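Local coordinates for protein hydrogenase maturation factor (Thermoanaerobacter tengcongensis, PDB 3VTH) that probably transfers a carbamoyl group from carbamoyl phosphate, with ATP, to the C-terminal cysteine of HypE during [NiFe]-hydrogenase maturation, at residues I694-L699 against E723-S728. Sequence-based numbering, arbitrary orientation.
Sequences INKVVL and EVYSNS
Glu723 pairs in parallel with Lys696 and bonds to Asn695 just before it, in the beta-alpha-beta unit of strand 696-700, helix 707-719 and strand 723-726. The unit belongs to the Kae1-like domain, and strand 501-507 pairs with the other edge of strand 696-700. Glu723 N donates to Asn695 O (2.9 Å), and Glu723 O accepts from Val697 N. The Glu723 carboxylate is shared between two neighbours. Its OE2 takes Asn695 ND2 on the anti lone pair (3.3 Å), the acceptor lying near the amide plane. Asn695 ND2 also bonds Gly721 O, and its OD1 accepts from Arg689 NH1. Glu723 OE1 forms a long salt bridge with Lys696 NZ (3.9 Å), whose other charged partner is Glu499. Val724 turns to the helix 707-719 face, where its CG1 meets Leu699 CD1 at 3.9 Å. Tyr725 lies on the face of Lys696 and Val698. Its chi1 of -54° sets CG beside the backbone N, and the ring runs back toward Lys696. The lysine chain crosses the ring obliquely, with CE 3.6 Å from Tyr725 OH. With an alanine here instead of Lys696, Glu499 and Glu723 OE1 would probably lose the charge they share, and the Tyr725 ring its aliphatic neighbour. The Tyr725 backbone bonds to both sides of Val698: N to Val697 O, and O from Leu699 N. His495 packs edge-to-face with the ring. Ser726 OG, anti to its own N (chi1 -163°), donates to Leu699 O at 2.6 Å from above the carbonyl plane. Asn727 comes to about 6 Å, side chain to side chain, from the iron ligand His487. Ser728 OG hydrogen-bonds Glu378 O.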
# COMPACT_ATOMS: atom_id res chain seq x y z
N ILE A 694 -2.20 17.59 26.59
CA ILE A 694 -2.51 16.81 25.37
C ILE A 694 -2.55 15.30 25.65
O ILE A 694 -1.61 14.73 26.20
CB ILE A 694 -1.55 17.15 24.20
CG1 ILE A 694 -1.72 18.63 23.82
CG2 ILE A 694 -1.81 16.23 22.98
CD1 ILE A 694 -0.69 19.14 22.85
N ASN A 695 -3.66 14.67 25.26
CA ASN A 695 -3.93 13.26 25.56
C ASN A 695 -4.02 12.35 24.31
O ASN A 695 -4.23 11.13 24.42
CB ASN A 695 -5.21 13.14 26.40
CG ASN A 695 -5.34 11.77 27.06
OD1 ASN A 695 -4.46 11.33 27.82
ND2 ASN A 695 -6.45 11.09 26.77
N LYS A 696 -3.86 12.95 23.13
CA LYS A 696 -3.84 12.20 21.87
C LYS A 696 -2.40 12.02 21.42
O LYS A 696 -1.61 12.99 21.39
CB LYS A 696 -4.62 12.92 20.77
CG LYS A 696 -6.16 12.96 21.00
CD LYS A 696 -6.86 13.46 19.75
CE LYS A 696 -8.39 13.50 19.91
NZ LYS A 696 -8.85 14.45 20.95
N VAL A 697 -2.07 10.78 21.07
CA VAL A 697 -0.73 10.41 20.63
C VAL A 697 -0.83 9.72 19.28
O VAL A 697 -1.62 8.78 19.11
CB VAL A 697 -0.07 9.42 21.60
CG1 VAL A 697 1.34 9.02 21.08
CG2 VAL A 697 0.03 10.02 23.01
N VAL A 698 -0.03 10.20 18.32
CA VAL A 698 0.04 9.63 16.99
C VAL A 698 1.42 8.97 16.80
O VAL A 698 2.45 9.59 17.06
CB VAL A 698 -0.16 10.73 15.90
CG1 VAL A 698 0.11 10.17 14.51
CG2 VAL A 698 -1.57 11.31 15.97
N LEU A 699 1.42 7.73 16.32
CA LEU A 699 2.65 7.01 16.04
C LEU A 699 2.77 6.82 14.55
O LEU A 699 1.88 6.25 13.93
CB LEU A 699 2.67 5.63 16.74
CG LEU A 699 2.21 5.57 18.20
CD1 LEU A 699 2.04 4.09 18.65
CD2 LEU A 699 3.18 6.30 19.12
N GLU A 723 -5.35 8.48 24.24
CA GLU A 723 -5.99 8.05 23.00
C GLU A 723 -4.90 7.94 21.93
O GLU A 723 -4.28 8.94 21.56
CB GLU A 723 -7.03 9.06 22.54
CG GLU A 723 -8.16 9.29 23.53
CD GLU A 723 -8.75 10.68 23.39
OE1 GLU A 723 -9.44 10.90 22.36
OE2 GLU A 723 -8.51 11.55 24.28
N VAL A 724 -4.66 6.72 21.46
CA VAL A 724 -3.50 6.45 20.61
C VAL A 724 -3.94 6.11 19.20
O VAL A 724 -4.90 5.36 19.00
CB VAL A 724 -2.62 5.31 21.19
CG1 VAL A 724 -1.31 5.21 20.39
CG2 VAL A 724 -2.34 5.57 22.67
N TYR A 725 -3.23 6.69 18.23
CA TYR A 725 -3.52 6.50 16.82
C TYR A 725 -2.27 6.08 16.06
O TYR A 725 -1.16 6.56 16.33
CB TYR A 725 -4.06 7.79 16.22
CG TYR A 725 -5.26 8.38 16.93
CD1 TYR A 725 -6.55 8.15 16.47
CD2 TYR A 725 -5.09 9.18 18.07
CE1 TYR A 725 -7.67 8.70 17.13
CE2 TYR A 725 -6.18 9.73 18.73
CZ TYR A 725 -7.47 9.49 18.25
OH TYR A 725 -8.54 10.05 18.92
N SER A 726 -2.45 5.19 15.08
CA SER A 726 -1.40 4.95 14.10
C SER A 726 -2.01 4.68 12.73
O SER A 726 -3.23 4.53 12.61
CB SER A 726 -0.46 3.83 14.51
OG SER A 726 0.74 3.91 13.74
N ASN A 727 -1.16 4.66 11.72
CA ASN A 727 -1.57 4.45 10.34
C ASN A 727 -2.21 3.10 10.14
O ASN A 727 -1.86 2.12 10.82
CB ASN A 727 -0.37 4.58 9.40
CG ASN A 727 0.11 6.02 9.26
OD1 ASN A 727 -0.51 6.85 8.58
ND2 ASN A 727 1.20 6.33 9.93
N SER A 728 -3.16 3.06 9.20
CA SER A 728 -3.89 1.83 8.91
C SER A 728 -4.23 1.69 7.42
O SER A 728 -3.95 0.68 6.80
CB SER A 728 -5.16 1.77 9.79
OG SER A 728 -5.88 0.57 9.53